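Local coordinates for protein glycoside Hydrolase (Bacteroides plebeius, PDB 5T3B) that probably hydrolyses glycosidic bonds in polysaccharides, as a glycoside hydrolase family 50 enzyme of a human gut bacterium, at residues 332-343 against 354-365. Residues are numbered along the deposited sequence; the frame is centred on the assembly and turned at random. Where two conformers were deposited one is given.
With EDO (1,2-ethanediol), chain E; EDO (1,2-ethanediol), chain M; EDO (1,2-ethanediol), chain L.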
ATOM      1  N   TYR A 332      11.719   2.494  -5.358  1.00  8.27           N
ATOM      2  CA  TYR A 332      10.529   3.066  -5.921  1.00  7.67           C
ATOM      3  C   TYR A 332       9.381   2.086  -5.703  1.00  7.82           C
ATOM      4  O   TYR A 332       9.363   0.987  -6.232  1.00  8.45           O
ATOM      5  CB  TYR A 332      10.714   3.409  -7.374  1.00  7.33           C
ATOM      6  CG  TYR A 332       9.500   3.989  -8.046  1.00  8.72           C
ATOM      7  CD1 TYR A 332       8.619   4.824  -7.368  1.00  9.03           C
ATOM      8  CD2 TYR A 332       9.217   3.672  -9.341  1.00  8.96           C
ATOM      9  CE1 TYR A 332       7.482   5.354  -7.985  1.00  8.94           C
ATOM     10  CE2 TYR A 332       8.129   4.182  -9.994  1.00 10.69           C
ATOM     11  CZ  TYR A 332       7.237   5.007  -9.326  1.00  9.55           C
ATOM     12  OH  TYR A 332       6.114   5.490  -9.912  1.00 12.85           O
ATOM     13  N   LEU A 333       8.400   2.538  -4.900  1.00  8.10           N
ATOM     14  CA  LEU A 333       7.276   1.662  -4.469  1.00  8.18           C
ATOM     15  C   LEU A 333       5.995   1.983  -5.220  1.00  8.38           C
ATOM     16  O   LEU A 333       4.935   1.521  -4.779  1.00  9.58           O
ATOM     17  CB  LEU A 333       7.086   1.810  -2.978  1.00  7.97           C
ATOM     18  CG  LEU A 333       8.315   1.638  -2.092  1.00  9.00           C
ATOM     19  CD1 LEU A 333       7.975   1.902  -0.633  1.00  9.88           C
ATOM     20  CD2 LEU A 333       8.944   0.276  -2.226  1.00  9.99           C
ATOM     21  N   GLY A 334       6.085   2.656  -6.341  1.00  8.38           N
ATOM     22  CA  GLY A 334       4.931   2.800  -7.214  1.00  9.27           C
ATOM     23  C   GLY A 334       3.984   3.928  -6.886  1.00  7.55           C
ATOM     24  O   GLY A 334       4.342   4.924  -6.267  1.00  8.93           O
ATOM     25  N   SER A 335       2.765   3.778  -7.403  1.00  7.66           N
ATOM     26  CA  SER A 335       1.746   4.841  -7.407  1.00  8.20           C
ATOM     27  C   SER A 335       0.434   4.462  -6.720  1.00  7.64           C
ATOM     28  O   SER A 335      -0.502   5.245  -6.808  1.00  8.28           O
ATOM     29  CB  SER A 335       1.400   5.246  -8.851  1.00  9.80           C
ATOM     30  OG  SER A 335       0.706   4.232  -9.544  1.00  9.54           O
ATOM     31  N   ARG A 336       0.400   3.345  -6.000  1.00  7.24           N
ATOM     32  CA  ARG A 336      -0.755   3.026  -5.148  1.00  7.20           C
ATOM     33  C   ARG A 336      -2.005   2.832  -6.025  1.00  6.99           C
ATOM     34  O   ARG A 336      -2.922   3.623  -6.028  1.00  7.94           O
ATOM     35  CB  ARG A 336      -0.905   4.049  -4.040  1.00  7.99           C
ATOM     36  CG  ARG A 336       0.392   4.340  -3.317  1.00  8.04           C
ATOM     37  CD  ARG A 336       0.362   5.588  -2.466  1.00  7.77           C
ATOM     38  NE  ARG A 336      -0.613   5.467  -1.399  1.00  7.82           N
ATOM     39  CZ  ARG A 336      -0.363   4.841  -0.261  1.00  7.54           C
ATOM     40  NH1 ARG A 336      -1.326   4.689   0.642  1.00  8.57           N
ATOM     41  NH2 ARG A 336       0.850   4.428   0.043  1.00  7.67           N
ATOM     42  N   LEU A 337      -1.941   1.753  -6.815  1.00  7.39           N
ATOM     43  CA  LEU A 337      -2.996   1.434  -7.763  1.00  7.03           C
ATOM     44  C   LEU A 337      -4.223   1.047  -7.009  1.00  7.52           C
ATOM     45  O   LEU A 337      -4.172   0.532  -5.899  1.00 10.50           O
ATOM     46  CB  LEU A 337      -2.539   0.254  -8.665  1.00  7.67           C
ATOM     47  CG  LEU A 337      -1.368   0.604  -9.615  1.00  8.66           C
ATOM     48  CD1 LEU A 337      -0.719  -0.657 -10.112  1.00  9.96           C
ATOM     49  CD2 LEU A 337      -1.862   1.455 -10.778  1.00  9.52           C
ATOM     50  N   HIS A 338      -5.393   1.253  -7.639  1.00  8.02           N
ATOM     51  CA  HIS A 338      -6.649   1.039  -6.970  1.00  8.04           C
ATOM     52  C   HIS A 338      -7.700   0.657  -7.994  1.00  9.36           C
ATOM     53  O   HIS A 338      -7.384   0.459  -9.172  1.00  9.79           O
ATOM     54  CB  HIS A 338      -7.063   2.261  -6.135  1.00  8.44           C
ATOM     55  CG  HIS A 338      -7.583   3.370  -6.961  1.00  8.99           C
ATOM     56  ND1 HIS A 338      -6.965   3.810  -8.100  1.00  9.09           N
ATOM     57  CD2 HIS A 338      -8.681   4.144  -6.798  1.00 10.30           C
ATOM     58  CE1 HIS A 338      -7.671   4.780  -8.636  1.00 10.35           C
ATOM     59  NE2 HIS A 338      -8.729   5.003  -7.860  1.00 11.16           N
ATOM     60  N   SER A 339      -8.962   0.560  -7.551  1.00  9.36           N
ATOM     61  CA  SER A 339     -10.111   0.586  -8.470  1.00 11.67           C
ATOM     62  C   SER A 339      -9.926  -0.421  -9.606  1.00 10.21           C
ATOM     63  O   SER A 339      -9.511  -1.578  -9.397  1.00 10.00           O
ATOM     64  CB  SER A 339     -10.364   2.087  -8.926  1.00 14.41           C
ATOM     65  OG  SER A 339     -11.432   2.239  -9.850  1.00 19.02           O
ATOM     66  N   LEU A 340     -10.234   0.043 -10.805  1.00 10.52           N
ATOM     67  CA  LEU A 340     -10.022  -0.761 -12.025  1.00 10.32           C
ATOM     68  C   LEU A 340      -8.540  -0.899 -12.449  1.00  9.21           C
ATOM     69  O   LEU A 340      -8.145  -1.972 -12.909  1.00 10.23           O
ATOM     70  CB  LEU A 340     -10.863  -0.235 -13.165  1.00 11.84           C
ATOM     71  CG  LEU A 340     -12.338  -0.202 -12.971  1.00 14.73           C
ATOM     72  CD1 LEU A 340     -13.015   0.352 -14.189  1.00 15.74           C
ATOM     73  CD2 LEU A 340     -12.814  -1.588 -12.734  1.00 20.26           C
ATOM     74  N   PRO A 341      -7.728   0.160 -12.231  1.00  8.89           N
ATOM     75  CA  PRO A 341      -6.341   0.024 -12.737  1.00  9.73           C
ATOM     76  C   PRO A 341      -5.571  -1.148 -12.175  1.00  8.95           C
ATOM     77  O   PRO A 341      -4.775  -1.752 -12.888  1.00 10.18           O
ATOM     78  CB  PRO A 341      -5.717   1.347 -12.356  1.00 10.28           C
ATOM     79  CG  PRO A 341      -6.849   2.323 -12.495  1.00 10.85           C
ATOM     80  CD  PRO A 341      -8.032   1.570 -11.955  1.00  9.52           C
ATOM     81  N   LYS A 342      -5.780  -1.495 -10.899  1.00  9.09           N
ATOM     82  CA  LYS A 342      -5.056  -2.614 -10.320  1.00  9.34           C
ATOM     83  C   LYS A 342      -5.340  -3.973 -10.985  1.00  9.81           C
ATOM     84  O   LYS A 342      -4.593  -4.910 -10.822  1.00 11.43           O
ATOM     85  CB  LYS A 342      -5.251  -2.703  -8.821  1.00  9.42           C
ATOM     86  CG  LYS A 342      -6.634  -3.146  -8.416  1.00  9.74           C
ATOM     87  CD  LYS A 342      -6.825  -3.314  -6.901  1.00  9.86           C
ATOM     88  CE  LYS A 342      -8.209  -3.800  -6.495  1.00 10.21           C
ATOM     89  NZ  LYS A 342      -9.229  -2.778  -6.746  1.00 10.68           N
ATOM     90  N   TYR A 343      -6.464  -4.052 -11.710  1.00  9.38           N
ATOM     91  CA  TYR A 343      -6.817  -5.259 -12.392  1.00 10.62           C
ATOM     92  C   TYR A 343      -6.386  -5.276 -13.837  1.00 11.14           C
ATOM     93  O   TYR A 343      -6.553  -6.263 -14.540  1.00 16.12           O
ATOM     94  CB  TYR A 343      -8.357  -5.496 -12.323  1.00 11.44           C
ATOM     95  CG  TYR A 343      -8.894  -5.772 -10.926  1.00 11.29           C
ATOM     96  CD1 TYR A 343      -8.516  -6.903 -10.225  1.00 12.92           C
ATOM     97  CD2 TYR A 343      -9.833  -4.942 -10.349  1.00 11.87           C
ATOM     98  CE1 TYR A 343      -9.036  -7.170  -8.956  1.00 12.98           C
ATOM     99  CE2 TYR A 343     -10.392  -5.212  -9.115  1.00 12.13           C
ATOM    100  CZ  TYR A 343      -9.995  -6.316  -8.408  1.00 11.48           C
ATOM    101  OH  TYR A 343     -10.559  -6.581  -7.160  1.00 12.11           O
ATOM    102  N   TYR A 354       9.320  -1.576 -13.902  1.00 10.21           N
ATOM    103  CA  TYR A 354       9.942  -0.319 -13.379  1.00 12.08           C
ATOM    104  C   TYR A 354       9.903  -0.087 -11.895  1.00 12.96           C
ATOM    105  O   TYR A 354      10.786   0.506 -11.307  1.00 17.27           O
ATOM    106  CB  TYR A 354       9.379   0.881 -14.191  1.00 12.44           C
ATOM    107  CG  TYR A 354       9.663   0.794 -15.625  1.00 13.65           C
ATOM    108  CD1 TYR A 354      11.006   0.931 -16.066  1.00 15.42           C
ATOM    109  CD2 TYR A 354       8.713   0.512 -16.557  1.00 15.06           C
ATOM    110  CE1 TYR A 354      11.328   0.879 -17.407  1.00 18.31           C
ATOM    111  CE2 TYR A 354       9.044   0.403 -17.918  1.00 18.04           C
ATOM    112  CZ  TYR A 354      10.400   0.525 -18.293  1.00 16.96           C
ATOM    113  OH  TYR A 354      10.789   0.506 -19.609  1.00 27.47           O
ATOM    114  N   CYS A 355       8.888  -0.537 -11.242  1.00 10.72           N
ATOM    115  CA  CYS A 355       8.756  -0.362  -9.816  1.00 10.89           C
ATOM    116  C   CYS A 355       9.624  -1.417  -9.118  1.00  9.73           C
ATOM    117  O   CYS A 355       9.699  -2.564  -9.553  1.00 11.86           O
ATOM    118  CB  CYS A 355       7.319  -0.512  -9.344  1.00 11.73           C
ATOM    119  SG  CYS A 355       6.169   0.681  -9.975  1.00 13.85           S
ATOM    120  N   ASP A 356      10.276  -1.042  -8.019  1.00  9.21           N
ATOM    121  CA  ASP A 356      10.867  -2.069  -7.183  1.00  9.28           C
ATOM    122  C   ASP A 356       9.839  -2.935  -6.474  1.00  9.71           C
ATOM    123  O   ASP A 356      10.006  -4.128  -6.289  1.00 10.12           O
ATOM    124  CB  ASP A 356      11.820  -1.434  -6.202  1.00 10.73           C
ATOM    125  CG  ASP A 356      12.965  -0.744  -6.916  1.00 10.87           C
ATOM    126  OD1 ASP A 356      13.793  -1.493  -7.536  1.00 14.88           O
ATOM    127  OD2 ASP A 356      13.089   0.503  -6.887  1.00 11.45           O
ATOM    128  N   VAL A 357       8.747  -2.286  -6.043  1.00  9.05           N
ATOM    129  CA  VAL A 357       7.583  -2.970  -5.464  1.00  8.82           C
ATOM    130  C   VAL A 357       6.363  -2.240  -6.036  1.00  7.63           C
ATOM    131  O   VAL A 357       6.362  -1.022  -6.076  1.00  9.64           O
ATOM    132  CB  VAL A 357       7.551  -2.891  -3.927  1.00  9.27           C
ATOM    133  CG1 VAL A 357       6.384  -3.655  -3.364  1.00 10.07           C
ATOM    134  CG2 VAL A 357       8.855  -3.385  -3.329  1.00 10.01           C
ATOM    135  N   ILE A 358       5.375  -3.006  -6.469  1.00  7.64           N
ATOM    136  CA  ILE A 358       4.126  -2.460  -6.948  1.00  7.76           C
ATOM    137  C   ILE A 358       3.219  -2.174  -5.760  1.00  7.93           C
ATOM    138  O   ILE A 358       2.920  -3.093  -4.997  1.00 12.73           O
ATOM    139  CB  ILE A 358       3.448  -3.413  -7.929  1.00  8.43           C
ATOM    140  CG1 ILE A 358       4.381  -3.751  -9.089  1.00  9.35           C
ATOM    141  CG2 ILE A 358       2.138  -2.826  -8.442  1.00 10.25           C
ATOM    142  CD1 ILE A 358       3.902  -4.868  -9.946  1.00 10.77           C
ATOM    143  N   SER A 359       2.773  -0.939  -5.569  1.00  7.50           N
ATOM    144  CA  SER A 359       1.845  -0.671  -4.490  1.00  6.89           C
ATOM    145  C   SER A 359       0.424  -0.739  -4.994  1.00  7.44           C
ATOM    146  O   SER A 359       0.070  -0.190  -6.082  1.00  7.68           O
ATOM    147  CB  SER A 359       2.139   0.689  -3.847  1.00  7.29           C
ATOM    148  OG  SER A 359       2.361   1.706  -4.815  1.00  8.61           O
ATOM    149  N   ILE A 360      -0.435  -1.340  -4.158  1.00  7.15           N
ATOM    150  CA  ILE A 360      -1.863  -1.537  -4.454  1.00  7.75           C
ATOM    151  C   ILE A 360      -2.670  -1.179  -3.194  1.00  7.18           C
ATOM    152  O   ILE A 360      -2.441  -1.770  -2.145  1.00  7.95           O
ATOM    153  CB  ILE A 360      -2.151  -2.960  -4.921  1.00 10.55           C
ATOM    154  CG1 ILE A 360      -1.353  -3.230  -6.271  1.00 12.65           C
ATOM    155  CG2 ILE A 360      -3.642  -3.207  -5.040  1.00 11.75           C
ATOM    156  CD1 ILE A 360      -1.438  -4.644  -6.778  1.00 13.85           C
ATOM    157  N   ASN A 361      -3.614  -0.249  -3.343  1.00  6.87           N
ATOM    158  CA  ASN A 361      -4.617  -0.009  -2.309  1.00  7.68           C
ATOM    159  C   ASN A 361      -5.741  -1.003  -2.548  1.00  9.77           C
ATOM    160  O   ASN A 361      -6.238  -1.036  -3.645  1.00  9.77           O
ATOM    161  CB  ASN A 361      -5.153   1.401  -2.401  1.00  8.46           C
ATOM    162  CG  ASN A 361      -4.136   2.507  -2.089  1.00  8.25           C
ATOM    163  OD1 ASN A 361      -3.062   2.262  -1.576  1.00  9.46           O
ATOM    164  ND2 ASN A 361      -4.537   3.725  -2.294  1.00  8.77           N
ATOM    165  N   TYR A 362      -6.129  -1.793  -1.575  1.00  8.47           N
ATOM    166  CA  TYR A 362      -6.981  -2.979  -1.794  1.00  8.04           C
ATOM    167  C   TYR A 362      -8.300  -2.863  -1.071  1.00  8.07           C
ATOM    168  O   TYR A 362      -8.402  -3.177   0.108  1.00 10.09           O
ATOM    169  CB  TYR A 362      -6.245  -4.266  -1.436  1.00  8.89           C
ATOM    170  CG  TYR A 362      -6.687  -5.504  -2.228  1.00  9.19           C
ATOM    171  CD1 TYR A 362      -7.951  -5.613  -2.826  1.00 10.04           C
ATOM    172  CD2 TYR A 362      -5.839  -6.598  -2.402  1.00  9.62           C
ATOM    173  CE1 TYR A 362      -8.315  -6.744  -3.568  1.00 10.42           C
ATOM    174  CE2 TYR A 362      -6.210  -7.716  -3.102  1.00 10.09           C
ATOM    175  CZ  TYR A 362      -7.448  -7.783  -3.688  1.00 10.00           C
ATOM    176  OH  TYR A 362      -7.764  -8.926  -4.391  1.00 10.65           O
ATOM    177  N   TYR A 363      -9.296  -2.338  -1.782  1.00  8.33           N
ATOM    178  CA  TYR A 363     -10.623  -2.089  -1.277  1.00  8.07           C
ATOM    179  C   TYR A 363     -11.666  -2.901  -2.028  1.00  8.81           C
ATOM    180  O   TYR A 363     -11.464  -3.436  -3.088  1.00 10.48           O
ATOM    181  CB  TYR A 363     -10.936  -0.617  -1.406  1.00  8.86           C
ATOM    182  CG  TYR A 363     -10.125   0.275  -0.483  1.00  8.42           C
ATOM    183  CD1 TYR A 363     -10.283   0.176   0.880  1.00  9.07           C
ATOM    184  CD2 TYR A 363      -9.145   1.121  -0.961  1.00  9.91           C
ATOM    185  CE1 TYR A 363      -9.566   0.934   1.744  1.00  9.90           C
ATOM    186  CE2 TYR A 363      -8.445   1.949  -0.098  1.00  9.37           C
ATOM    187  CZ  TYR A 363      -8.638   1.825   1.270  1.00  8.37           C
ATOM    188  OH  TYR A 363      -7.952   2.615   2.158  1.00 10.68           O
ATOM    189  N   SER A 364     -12.820  -2.968  -1.354  1.00  8.36           N
ATOM    190  CA  SER A 364     -14.076  -3.471  -1.912  1.00  9.94           C
ATOM    191  C   SER A 364     -14.170  -4.945  -2.017  1.00  8.55           C
ATOM    192  O   SER A 364     -15.121  -5.467  -2.649  1.00 10.62           O
ATOM    193  CB  SER A 364     -14.441  -2.779  -3.219  1.00 13.69           C
ATOM    194  OG  SER A 364     -14.486  -1.344  -3.004  1.00 18.08           O
ATOM    195  N   LYS A 365     -13.216  -5.657  -1.395  0.50  9.29           N
ATOM    196  CA  LYS A 365     -13.209  -7.123  -1.338  0.50 10.02           C
ATOM    197  C   LYS A 365     -13.066  -7.586   0.082  0.50  9.74           C
ATOM    198  O   LYS A 365     -12.271  -7.047   0.871  0.50  9.36           O
ATOM    199  CB  LYS A 365     -12.090  -7.723  -2.183  0.50 11.37           C
ATOM    200  CG  LYS A 365     -12.244  -7.511  -3.679  0.50 11.67           C
ATOM    201  CD  LYS A 365     -13.407  -8.227  -4.355  0.50 14.91           C
ATOM    202  CE  LYS A 365     -13.596  -7.670  -5.764  0.50 19.51           C
ATOM    203  NZ  LYS A 365     -14.060  -6.250  -5.756  0.50 25.12           N
TER
HETATM  204  C1  EDO E 503     -13.087  -2.579  -8.089  1.00 24.93           C
HETATM  205  O1  EDO E 503     -13.552  -3.709  -7.308  1.00 23.87           O
HETATM  206  C2  EDO E 503     -13.251  -1.269  -7.291  1.00 24.45           C
HETATM  207  O2  EDO E 503     -12.152  -1.316  -6.325  1.00 24.94           O
HETATM  208  C1  EDO M 511      16.824   1.449  -6.274  1.00 28.62           C
HETATM  209  O1  EDO M 511      15.713   1.825  -7.108  1.00 27.30           O
HETATM  210  C2  EDO M 511      17.612   0.260  -6.882  1.00 24.85           C
HETATM  211  O2  EDO M 511      16.529  -0.672  -7.121  1.00 26.79           O
HETATM  212  C1  EDO L 510      -6.204  -6.269 -19.877  1.00 35.59           C
HETATM  213  O1  EDO L 510      -6.001  -7.631 -20.238  1.00 45.46           O
HETATM  214  C2  EDO L 510      -7.193  -6.354 -18.759  1.00 33.56           C
HETATM  215  O2  EDO L 510      -6.577  -6.829 -17.580  1.00 22.41           O
HETATM  216  O   HOH W   1       2.084   0.940  -8.041  1.00 10.36           O
HETATM  217  O   HOH W   2      -8.753  -1.230  -4.472  1.00 10.20           O
HETATM  218  O   HOH W   3     -11.416  -4.287  -5.701  1.00 13.98           O
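Lys-342 reaches over Ile-360 to the backbone beyond it. CB lies 4.1 Å from Ile-360 CG2; CG sits over one face of the Tyr-343 ring, 4.1 Å above its plane and offset toward the rim; CD packs on the Ile-360 methyl, the two side chains crossing at about a right angle; CE meets the Tyr-362 ring obliquely. A bend at the last torsion (chi4 -69°) turns NZ aside to Ser-339 O at 2.9 Å, in the carbonyl plane on a lone pair. One water bridges NZ to Asn-361 O and another bridges it to Tyr-363 O, so the ammonium is tied to both segments.

A single beta bridge pairs Leu-337 with Ile-360: Leu-337 N donates to Ser-359 O, and Asn-361 N approaches Leu-337 O at 2.7 Å, nearly end-on (C=O...N 168°). Ser-359 OG, between its own backbone N and carbonyl carbon, donates to Leu-333 O at 2.6 Å and accepts from Arg-336 N at 2.8 Å. Over one guanidinium face of Arg-336 sits Asn-361 OD1, 3.7 Å from NH1 without a bond, the planes 70° apart. Arg-336 NE bonds Asn-253 OD1 and NH1 salt-bridges Glu-389; Asn-361 OD1 is taken by Thr-388 OG1, ND2 by Glu-254. Strand 358-361 runs parallel to strand 385-394, consistent with the (beta/alpha)8-barrel catalytic domain of family 50 enzymes.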